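PDB 2QYA: uncharacterized conserved protein from Methanopyrus kandleri AV19, which is of unknown function but belongs to the DUF424 family and packs as a pair of identical subunits. Local coordinates for residues A4-G12 against F44-A55; E67-G78 against V102-R112. The protein carries 2 engineered substitutions. One frame throughout, in Å; residues are numbered along the deposited sequence.

Overall arrangement
From the N terminus the chain runs out along strand 6-13, returns along 16-23 and makes the small separate sheet of 30-33 and 36-39 before strand 48-50 comes back beside the first strand. Contact 1 closes that loop of 31 residues. Helix 52-66 then crosses to strand 71-77, and contact 2 closes a second loop, of 23 residues, which carries helix 79-87 and strand 97-98. The two loops follow each other in series, neither nesting nor crossing. Both contacts belong to one mixed sheet, where strand 16-23 separates 6-13 from 71-77; their centres lie about 14 Å apart. Helix 52-66 packs against both, and each reaches the second subunit.

Contact 1. Residues A4-G12 against F44-A55; sequences ARVLLNIHG and FYSGKSMEPDRA. Engineered in segment 44-55: Met50 (natural residue Leu).
Ser49 OG is gripped by two groups: Arg5 NH1 donates to it at 3.1 Å, and the carboxylate of Glu24, from outside the pairing, hydrogen-bonds to the same hydroxyl. The hydroxyl meets the guanidinium at its edge, slightly tilted from the plane. The Arg5 chain bends about CB-CG (chi2 -82°), which brings NH1 alongside Ser49, and its CD rests 3.5 Å from Met50 O. Replacing Ser49 by an alanine would probably leave NH1 without this acceptor and Glu24 without its hydroxyl, and the guanidinium less firmly fixed in its rotation.

Beyond this corner, strands 6-12 and 48-50 pair antiparallel, two backbone bonds joining Val6 with Met50 and two joining Leu8 with Lys48. The shortest, Lys48 N to Leu8 O at 2.7 Å, is bent, the N-H coming from above the carbonyl plane. Gly47 CA lies 3.1 Å from Leu8 O, where a side chain would clash.

Val6, Leu8 and the engineered Met50 share the face that turns to helix 52-66. Val6 CG1 sits between the backbone N and the carbonyl carbon (chi1 77°), which points it at Ala55 CB, 3.4 Å away, tighter than normal carbon contact. Met50 lies across Leu8, its SD 3.7 Å from Leu8 CD2, and Lys58 and Ile59 of the helix close in on this pair. At the far end, Asn9 ND2 makes a weak bond to Phe44 O at 3.5 Å.

Glu51 takes the N-cap position of the helix, its carbonyl accepting from Ala55 N. The chemistry thus splits by face: an apolar seam fixes the edge strand to the start of helix 52-66, while a serine with two charged partners ties it down on the other.

Contact 2. Residues E67-G78 against V102-R112; sequences EDEKTVAINALG and VPHVQMYILPR. Engineered in segment 102-112: Met107 (natural residue Ile).
Val72 and Ile109 begin a regular antiparallel strand pair, 71-77 against 103-109, inside the mixed sheet. Backbone bonds join Val72 with Ile109, Ile74 with Met107 and Ala76 with Val105, and Gly78 N to Pro103 O, at 2.8 Å, ends the run.

The tight side is the face of Val72, Ile74, Ala76, Val105, Ile109 and the engineered Met107. Ile74 CD1 is its meeting point: Ile109 CD1 comes across it at 3.6 Å, and Met107, lying alongside, brings SD to 3.9 Å. Helices 52-66 and 79-87 cover this face through Val63 and Val85. On the other face Tyr108 lays CD1 and CE1 against Ala73 CB, and His104, Gln106 and Tyr108 turn to the second subunit, where His104 NE2 bonds to Asp15 of that chain.

Past Ile109 the pairing loosens. A water bridges the gap, donating to both Lys70 O and Ile109 O, and Pro111 CG rests against Lys70 O. The exposed end is held by charge. Arg112 N bonds to Glu67 O at 2.8 Å, and its side chain, turned at chi3 (-54°), doubles back on the two acids. The Glu67 carboxylate stacks on the guanidinium, an attraction of charges alone. Asp68 instead lies nearly coplanar with it and is gripped side-on: Arg112 NE reaches OD1 at 2.8 Å, and NH2 meets the syn lone pair of Asp68 OD2 at 3.2 Å, almost straight (176°).

Contact 1. Residues A4-G12 against F44-A55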
loop_
_atom_site.group_PDB
_atom_site.type_symbol
_atom_site.label_atom_id
_atom_site.label_comp_id
_atom_site.label_asym_id
_atom_site.label_seq_id
_atom_site.Cartn_x
_atom_site.Cartn_y
_atom_site.Cartn_z
ATOM N N ALA A 4 -22.088 -9.423 13.843
ATOM C CA ALA A 4 -21.022 -10.005 12.982
ATOM C C ALA A 4 -20.403 -8.894 12.106
ATOM O O ALA A 4 -20.992 -8.517 11.082
ATOM C CB ALA A 4 -21.632 -11.045 12.119
ATOM N N ARG A 5 -19.248 -8.371 12.499
ATOM C CA ARG A 5 -18.732 -7.143 11.868
ATOM C C ARG A 5 -17.288 -7.215 11.359
ATOM O O ARG A 5 -16.397 -7.761 12.000
ATOM C CB ARG A 5 -18.857 -5.928 12.816
ATOM C CG ARG A 5 -20.274 -5.455 13.138
ATOM C CD ARG A 5 -20.845 -4.566 12.051
ATOM N NE ARG A 5 -22.076 -3.930 12.492
ATOM C CZ ARG A 5 -22.179 -2.676 12.936
ATOM N NH1 ARG A 5 -21.123 -1.863 12.999
ATOM N NH2 ARG A 5 -23.360 -2.234 13.314
ATOM N N VAL A 6 -17.056 -6.577 10.228
ATOM C CA VAL A 6 -15.707 -6.472 9.705
ATOM C C VAL A 6 -15.239 -4.997 9.652
ATOM O O VAL A 6 -16.001 -4.130 9.251
ATOM C CB VAL A 6 -15.673 -7.148 8.320
ATOM C CG1 VAL A 6 -16.301 -6.239 7.262
ATOM C CG2 VAL A 6 -14.299 -7.544 7.950
ATOM N N LEU A 7 -13.987 -4.726 10.031
ATOM C CA LEU A 7 -13.374 -3.390 9.862
ATOM C C LEU A 7 -12.773 -3.174 8.460
ATOM O O LEU A 7 -11.941 -3.981 7.969
ATOM C CB LEU A 7 -12.289 -3.161 10.932
ATOM C CG LEU A 7 -12.683 -3.455 12.390
ATOM C CD1 LEU A 7 -11.486 -3.505 13.303
ATOM C CD2 LEU A 7 -13.710 -2.434 12.884
ATOM N N LEU A 8 -13.205 -2.106 7.793
ATOM C CA LEU A 8 -12.653 -1.747 6.491
ATOM C C LEU A 8 -11.910 -0.415 6.599
ATOM O O LEU A 8 -12.460 0.610 7.040
ATOM C CB LEU A 8 -13.730 -1.700 5.418
ATOM C CG LEU A 8 -13.376 -1.316 3.975
ATOM C CD1 LEU A 8 -12.275 -2.177 3.333
ATOM C CD2 LEU A 8 -14.628 -1.430 3.140
ATOM N N ASN A 9 -10.640 -0.461 6.213
ATOM C CA ASN A 9 -9.764 0.674 6.286
ATOM C C ASN A 9 -9.185 0.831 4.892
ATOM O O ASN A 9 -8.448 -0.050 4.441
ATOM C CB ASN A 9 -8.705 0.411 7.355
ATOM C CG ASN A 9 -7.738 1.601 7.569
ATOM O OD1 ASN A 9 -7.958 2.709 7.067
ATOM N ND2 ASN A 9 -6.652 1.346 8.314
ATOM N N ILE A 10 -9.575 1.913 4.204
ATOM C CA ILE A 10 -9.100 2.267 2.857
ATOM C C ILE A 10 -8.290 3.571 2.872
ATOM O O ILE A 10 -8.807 4.629 3.267
ATOM C CB ILE A 10 -10.250 2.499 1.861
ATOM C CG1 ILE A 10 -11.115 1.237 1.681
ATOM C CG2 ILE A 10 -9.697 3.025 0.498
ATOM C CD1 ILE A 10 -12.401 1.445 0.845
ATOM N N HIS A 11 -7.041 3.500 2.422
ATOM C CA HIS A 11 -6.190 4.671 2.288
ATOM C C HIS A 11 -5.415 4.635 0.961
ATOM O O HIS A 11 -4.863 3.604 0.584
ATOM C CB HIS A 11 -5.209 4.749 3.450
ATOM C CG HIS A 11 -4.644 6.112 3.642
ATOM N ND1 HIS A 11 -5.363 7.137 4.219
ATOM C CD2 HIS A 11 -3.456 6.645 3.279
ATOM C CE1 HIS A 11 -4.633 8.238 4.227
ATOM N NE2 HIS A 11 -3.473 7.968 3.657
ATOM N N GLY A 12 -5.406 5.761 0.255
ATOM C CA GLY A 12 -4.637 5.899 -0.965
ATOM C C GLY A 12 -3.474 6.863 -0.784
ATOM O O GLY A 12 -3.665 7.973 -0.276
ATOM N N PHE A 44 -2.791 0.347 12.603
ATOM C CA PHE A 44 -2.798 -0.414 11.343
ATOM C C PHE A 44 -4.141 -1.038 10.999
ATOM O O PHE A 44 -4.578 -1.021 9.842
ATOM C CB PHE A 44 -1.749 -1.516 11.387
ATOM C CG PHE A 44 -0.387 -1.053 11.022
ATOM C CD1 PHE A 44 0.032 -1.075 9.698
ATOM C CD2 PHE A 44 0.488 -0.587 11.997
ATOM C CE1 PHE A 44 1.303 -0.645 9.350
ATOM C CE2 PHE A 44 1.772 -0.145 11.660
ATOM C CZ PHE A 44 2.182 -0.176 10.333
ATOM N N TYR A 45 -4.783 -1.610 12.010
ATOM C CA TYR A 45 -6.082 -2.217 11.837
ATOM C C TYR A 45 -7.062 -1.373 12.618
ATOM O O TYR A 45 -7.028 -1.357 13.840
ATOM C CB TYR A 45 -6.073 -3.633 12.385
ATOM C CG TYR A 45 -4.995 -4.519 11.817
ATOM C CD1 TYR A 45 -5.151 -5.137 10.579
ATOM C CD2 TYR A 45 -3.821 -4.766 12.536
ATOM C CE1 TYR A 45 -4.138 -5.979 10.064
ATOM C CE2 TYR A 45 -2.810 -5.603 12.029
ATOM C CZ TYR A 45 -2.985 -6.200 10.799
ATOM O OH TYR A 45 -2.005 -7.029 10.306
ATOM N N SER A 46 -7.909 -0.643 11.925
ATOM C CA SER A 46 -8.872 0.210 12.593
ATOM C C SER A 46 -9.666 0.820 11.500
ATOM O O SER A 46 -9.285 1.863 10.981
ATOM C CB SER A 46 -8.183 1.334 13.365
ATOM O OG SER A 46 -7.576 2.237 12.438
ATOM N N GLY A 47 -10.759 0.185 11.132
ATOM C CA GLY A 47 -11.502 0.649 9.991
ATOM C C GLY A 47 -12.893 1.071 10.345
ATOM O O GLY A 47 -13.250 1.141 11.521
ATOM N N LYS A 48 -13.668 1.401 9.331
ATOM C CA LYS A 48 -15.086 1.552 9.519
ATOM C C LYS A 48 -15.699 0.158 9.775
ATOM O O LYS A 48 -15.459 -0.793 9.003
ATOM C CB LYS A 48 -15.717 2.205 8.293
ATOM C CG LYS A 48 -17.243 2.270 8.338
ATOM C CD LYS A 48 -17.794 3.130 7.204
ATOM C CE LYS A 48 -19.318 3.094 7.201
ATOM N NZ LYS A 48 -19.942 4.138 6.333
ATOM N N SER A 49 -16.479 0.038 10.848
ATOM C CA SER A 49 -17.094 -1.245 11.197
ATOM C C SER A 49 -18.306 -1.427 10.329
ATOM O O SER A 49 -19.178 -0.551 10.263
ATOM C CB SER A 49 -17.433 -1.329 12.685
ATOM O OG SER A 49 -18.068 -2.563 13.048
ATOM N N MET A 50 -18.340 -2.525 9.587
ATOM C CA MET A 50 -19.514 -2.769 8.756
ATOM C C MET A 50 -19.865 -4.242 8.612
ATOM O O MET A 50 -19.119 -5.134 9.031
ATOM C CB MET A 50 -19.432 -2.032 7.398
ATOM C CG MET A 50 -18.303 -2.472 6.428
ATOM S SD MET A 50 -17.775 -1.255 5.155
ATOM C CE MET A 50 -19.160 -0.958 4.170
ATOM N N GLU A 51 -21.051 -4.460 8.077
ATOM C CA GLU A 51 -21.602 -5.766 7.838
ATOM C C GLU A 51 -20.958 -6.307 6.552
ATOM O O GLU A 51 -20.876 -5.598 5.547
ATOM C CB GLU A 51 -23.132 -5.648 7.703
ATOM C CG GLU A 51 -23.910 -6.972 7.639
ATOM C CD GLU A 51 -23.890 -7.804 8.948
ATOM O OE1 GLU A 51 -23.485 -7.275 10.030
ATOM O OE2 GLU A 51 -24.294 -9.004 8.878
ATOM N N PRO A 52 -20.512 -7.573 6.591
ATOM C CA PRO A 52 -19.786 -8.264 5.508
ATOM C C PRO A 52 -20.304 -7.933 4.110
ATOM O O PRO A 52 -19.515 -7.608 3.227
ATOM C CB PRO A 52 -19.988 -9.756 5.829
ATOM C CG PRO A 52 -20.747 -9.810 7.170
ATOM C CD PRO A 52 -20.689 -8.438 7.770
ATOM N N ASP A 53 -21.619 -8.005 3.916
ATOM C CA ASP A 53 -22.224 -7.731 2.611
ATOM C C ASP A 53 -21.948 -6.310 2.156
ATOM O O ASP A 53 -21.701 -6.080 0.979
ATOM C CB ASP A 53 -23.730 -7.970 2.631
ATOM C CG ASP A 53 -24.098 -9.436 2.552
ATOM O OD1 ASP A 53 -23.212 -10.335 2.715
ATOM O OD2 ASP A 53 -25.301 -9.695 2.326
ATOM N N ARG A 54 -21.999 -5.356 3.078
ATOM C CA ARG A 54 -21.644 -3.974 2.746
ATOM C C ARG A 54 -20.144 -3.823 2.499
ATOM O O ARG A 54 -19.744 -3.055 1.633
ATOM C CB ARG A 54 -22.136 -2.966 3.802
ATOM C CG ARG A 54 -22.242 -1.536 3.228
ATOM C CD ARG A 54 -22.842 -0.467 4.189
ATOM N NE ARG A 54 -22.795 0.904 3.630
ATOM C CZ ARG A 54 -23.468 1.340 2.551
ATOM N NH1 ARG A 54 -23.351 2.616 2.159
ATOM N NH2 ARG A 54 -24.253 0.519 1.847
ATOM N N ALA A 55 -19.326 -4.546 3.249
ATOM C CA ALA A 55 -17.879 -4.525 2.996
ATOM C C ALA A 55 -17.545 -5.031 1.577
ATOM O O ALA A 55 -16.826 -4.357 0.833
ATOM C CB ALA A 55 -17.122 -5.306 4.066
#

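Contact 2. Residues E67-G78 against V102-R112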
loop_
_atom_site.group_PDB
_atom_site.type_symbol
_atom_site.label_atom_id
_atom_site.label_comp_id
_atom_site.label_asym_id
_atom_site.label_seq_id
_atom_site.Cartn_x
_atom_site.Cartn_y
_atom_site.Cartn_z
ATOM N N GLU A 67 -9.003 0.842 -11.133
ATOM C CA GLU A 67 -8.516 -0.144 -12.081
ATOM C C GLU A 67 -7.606 0.426 -13.165
ATOM O O GLU A 67 -6.827 -0.322 -13.736
ATOM C CB GLU A 67 -9.685 -0.916 -12.722
ATOM C CG GLU A 67 -10.563 -0.013 -13.550
ATOM C CD GLU A 67 -11.765 -0.705 -14.147
ATOM O OE1 GLU A 67 -11.920 -1.940 -13.944
ATOM O OE2 GLU A 67 -12.552 0.013 -14.817
ATOM N N ASP A 68 -7.717 1.721 -13.463
ATOM C CA ASP A 68 -6.873 2.327 -14.493
ATOM C C ASP A 68 -5.904 3.331 -13.895
ATOM O O ASP A 68 -5.226 4.045 -14.621
ATOM C CB ASP A 68 -7.696 3.051 -15.569
ATOM C CG ASP A 68 -8.547 2.111 -16.420
ATOM O OD1 ASP A 68 -8.129 1.001 -16.765
ATOM O OD2 ASP A 68 -9.656 2.508 -16.787
ATOM N N GLU A 69 -5.840 3.421 -12.578
ATOM C CA GLU A 69 -5.142 4.545 -11.990
ATOM C C GLU A 69 -4.140 4.219 -10.906
ATOM O O GLU A 69 -3.138 4.924 -10.749
ATOM C CB GLU A 69 -6.160 5.565 -11.484
ATOM C CG GLU A 69 -6.462 6.599 -12.551
ATOM C CD GLU A 69 -7.924 6.921 -12.643
ATOM O OE1 GLU A 69 -8.572 7.018 -11.568
ATOM O OE2 GLU A 69 -8.416 7.074 -13.794
ATOM N N LYS A 70 -4.405 3.160 -10.157
ATOM C CA LYS A 70 -3.566 2.857 -9.029
ATOM C C LYS A 70 -3.443 1.366 -8.917
ATOM O O LYS A 70 -4.290 0.624 -9.429
ATOM C CB LYS A 70 -4.201 3.417 -7.725
ATOM C CG LYS A 70 -4.437 4.923 -7.692
ATOM C CD LYS A 70 -3.149 5.691 -7.475
ATOM C CE LYS A 70 -3.372 7.190 -7.759
ATOM N NZ LYS A 70 -2.162 8.030 -7.433
ATOM N N THR A 71 -2.394 0.922 -8.237
ATOM C CA THR A 71 -2.334 -0.442 -7.728
ATOM C C THR A 71 -3.212 -0.551 -6.472
ATOM O O THR A 71 -3.110 0.293 -5.567
ATOM C CB THR A 71 -0.893 -0.858 -7.430
ATOM O OG1 THR A 71 -0.179 -0.873 -8.668
ATOM C CG2 THR A 71 -0.829 -2.265 -6.802
ATOM N N VAL A 72 -4.054 -1.587 -6.423
ATOM C CA VAL A 72 -4.909 -1.851 -5.266
ATOM C C VAL A 72 -4.320 -3.050 -4.532
ATOM O O VAL A 72 -4.222 -4.152 -5.101
ATOM C CB VAL A 72 -6.393 -2.095 -5.670
ATOM C CG1 VAL A 72 -7.250 -2.539 -4.463
ATOM C CG2 VAL A 72 -6.997 -0.850 -6.331
ATOM N N ALA A 73 -3.853 -2.819 -3.303
ATOM C CA ALA A 73 -3.339 -3.883 -2.446
ATOM C C ALA A 73 -4.409 -4.191 -1.438
ATOM O O ALA A 73 -4.923 -3.262 -0.779
ATOM C CB ALA A 73 -2.051 -3.433 -1.751
ATOM N N ILE A 74 -4.792 -5.462 -1.348
ATOM C CA ILE A 74 -5.788 -5.931 -0.376
ATOM C C ILE A 74 -5.128 -6.845 0.642
ATOM O O ILE A 74 -4.348 -7.741 0.298
ATOM C CB ILE A 74 -6.962 -6.684 -1.057
ATOM C CG1 ILE A 74 -7.630 -5.773 -2.097
ATOM C CG2 ILE A 74 -7.981 -7.253 -0.001
ATOM C CD1 ILE A 74 -8.349 -6.487 -3.186
ATOM N N ASN A 75 -5.423 -6.568 1.905
ATOM C CA ASN A 75 -4.988 -7.359 3.023
ATOM C C ASN A 75 -6.247 -7.643 3.844
ATOM O O ASN A 75 -6.930 -6.707 4.257
ATOM C CB ASN A 75 -4.001 -6.586 3.901
ATOM C CG ASN A 75 -3.217 -5.527 3.130
ATOM O OD1 ASN A 75 -3.251 -4.347 3.494
ATOM N ND2 ASN A 75 -2.511 -5.938 2.053
ATOM N N ALA A 76 -6.546 -8.927 4.051
ATOM C CA ALA A 76 -7.667 -9.348 4.887
ATOM C C ALA A 76 -7.226 -10.352 5.955
ATOM O O ALA A 76 -6.513 -11.313 5.669
ATOM C CB ALA A 76 -8.807 -9.885 4.018
ATOM N N LEU A 77 -7.594 -10.073 7.201
ATOM C CA LEU A 77 -7.284 -10.912 8.325
ATOM C C LEU A 77 -8.572 -11.308 9.091
ATOM O O LEU A 77 -9.303 -10.439 9.624
ATOM C CB LEU A 77 -6.294 -10.204 9.259
ATOM C CG LEU A 77 -5.845 -10.971 10.514
ATOM C CD1 LEU A 77 -4.878 -12.150 10.196
ATOM C CD2 LEU A 77 -5.264 -10.014 11.586
ATOM N N GLY A 78 -8.813 -12.621 9.172
ATOM C CA GLY A 78 -10.002 -13.183 9.817
ATOM C C GLY A 78 -10.927 -13.917 8.870
ATOM O O GLY A 78 -10.936 -13.689 7.661
ATOM N N VAL A 102 -5.309 -18.116 11.881
ATOM C CA VAL A 102 -6.395 -17.218 11.443
ATOM C C VAL A 102 -6.329 -16.995 9.933
ATOM O O VAL A 102 -5.255 -16.729 9.415
ATOM C CB VAL A 102 -6.329 -15.843 12.163
ATOM C CG1 VAL A 102 -7.492 -14.952 11.716
ATOM C CG2 VAL A 102 -6.363 -16.014 13.682
ATOM N N PRO A 103 -7.471 -17.091 9.222
ATOM C CA PRO A 103 -7.423 -16.874 7.774
ATOM C C PRO A 103 -6.828 -15.514 7.382
ATOM O O PRO A 103 -7.045 -14.503 8.063
ATOM C CB PRO A 103 -8.884 -16.986 7.350
ATOM C CG PRO A 103 -9.527 -17.851 8.423
ATOM C CD PRO A 103 -8.827 -17.448 9.685
ATOM N N HIS A 104 -6.072 -15.509 6.291
ATOM C CA HIS A 104 -5.376 -14.317 5.843
ATOM C C HIS A 104 -5.255 -14.377 4.339
ATOM O O HIS A 104 -5.060 -15.444 3.783
ATOM C CB HIS A 104 -3.994 -14.245 6.478
ATOM C CG HIS A 104 -3.190 -13.043 6.079
ATOM N ND1 HIS A 104 -2.149 -13.110 5.181
ATOM C CD2 HIS A 104 -3.247 -11.754 6.492
ATOM C CE1 HIS A 104 -1.611 -11.914 5.041
ATOM N NE2 HIS A 104 -2.258 -11.071 5.824
ATOM N N VAL A 105 -5.448 -13.237 3.688
ATOM C CA VAL A 105 -5.149 -13.091 2.272
ATOM C C VAL A 105 -4.483 -11.728 1.996
ATOM O O VAL A 105 -4.846 -10.707 2.596
ATOM C CB VAL A 105 -6.363 -13.367 1.346
ATOM C CG1 VAL A 105 -7.353 -12.178 1.266
ATOM C CG2 VAL A 105 -5.844 -13.748 -0.084
ATOM N N GLN A 106 -3.467 -11.759 1.123
ATOM C CA GLN A 106 -2.847 -10.563 0.548
ATOM C C GLN A 106 -2.872 -10.645 -0.992
ATOM O O GLN A 106 -2.487 -11.691 -1.577
ATOM C CB GLN A 106 -1.430 -10.426 1.083
ATOM C CG GLN A 106 -0.816 -9.016 0.930
ATOM C CD GLN A 106 -0.038 -8.561 2.173
ATOM O OE1 GLN A 106 0.258 -7.382 2.330
ATOM N NE2 GLN A 106 0.286 -9.496 3.051
ATOM N N MET A 107 -3.355 -9.569 -1.635
ATOM C CA MET A 107 -3.503 -9.473 -3.080
ATOM C C MET A 107 -2.979 -8.117 -3.618
ATOM O O MET A 107 -3.172 -7.066 -2.997
ATOM C CB MET A 107 -4.966 -9.538 -3.524
ATOM C CG MET A 107 -5.917 -10.524 -2.864
ATOM S SD MET A 107 -7.535 -10.318 -3.672
ATOM C CE MET A 107 -7.141 -10.670 -5.365
ATOM N N TYR A 108 -2.344 -8.142 -4.784
ATOM C CA TYR A 108 -1.959 -6.925 -5.472
ATOM C C TYR A 108 -2.665 -6.946 -6.793
ATOM O O TYR A 108 -2.528 -7.909 -7.569
ATOM C CB TYR A 108 -0.461 -6.848 -5.668
ATOM C CG TYR A 108 0.278 -6.865 -4.352
ATOM C CD1 TYR A 108 0.424 -5.686 -3.601
ATOM C CD2 TYR A 108 0.770 -8.061 -3.824
ATOM C CE1 TYR A 108 1.061 -5.686 -2.377
ATOM C CE2 TYR A 108 1.436 -8.074 -2.605
ATOM C CZ TYR A 108 1.566 -6.874 -1.885
ATOM O OH TYR A 108 2.215 -6.867 -0.673
ATOM N N ILE A 109 -3.459 -5.911 -7.035
ATOM C CA ILE A 109 -4.215 -5.806 -8.253
ATOM C C ILE A 109 -3.646 -4.600 -8.927
ATOM O O ILE A 109 -3.896 -3.472 -8.488
ATOM C CB ILE A 109 -5.698 -5.625 -7.975
ATOM C CG1 ILE A 109 -6.214 -6.768 -7.083
ATOM C CG2 ILE A 109 -6.495 -5.551 -9.303
ATOM C CD1 ILE A 109 -7.690 -6.658 -6.698
ATOM N N LEU A 110 -2.840 -4.830 -9.975
ATOM C CA LEU A 110 -2.206 -3.735 -10.704
ATOM C C LEU A 110 -3.176 -3.124 -11.709
ATOM O O LEU A 110 -4.124 -3.774 -12.110
ATOM C CB LEU A 110 -0.860 -4.181 -11.338
ATOM C CG LEU A 110 0.305 -4.073 -10.325
ATOM C CD1 LEU A 110 0.290 -5.174 -9.227
ATOM C CD2 LEU A 110 1.652 -4.036 -11.039
ATOM N N PRO A 111 -2.961 -1.860 -12.113
ATOM C CA PRO A 111 -3.894 -1.265 -13.083
ATOM C C PRO A 111 -3.877 -1.944 -14.463
ATOM O O PRO A 111 -2.881 -2.619 -14.823
ATOM C CB PRO A 111 -3.383 0.170 -13.257
ATOM C CG PRO A 111 -2.352 0.395 -12.264
ATOM C CD PRO A 111 -1.896 -0.933 -11.719
ATOM N N ARG A 112 -4.951 -1.743 -15.228
ATOM C CA ARG A 112 -4.991 -2.211 -16.596
ATOM C C ARG A 112 -3.962 -1.453 -17.426
ATOM O O ARG A 112 -3.758 -0.238 -17.257
ATOM C CB ARG A 112 -6.387 -2.040 -17.200
ATOM C CG ARG A 112 -7.431 -2.886 -16.487
ATOM C CD ARG A 112 -8.825 -2.821 -17.056
ATOM N NE ARG A 112 -9.394 -1.477 -17.199
ATOM C CZ ARG A 112 -10.526 -1.258 -17.879
ATOM N NH1 ARG A 112 -11.152 -2.287 -18.439
ATOM N NH2 ARG A 112 -11.030 -0.045 -18.022
HETATM O O HOH W 1 -5.821 -1.715 -10.017
#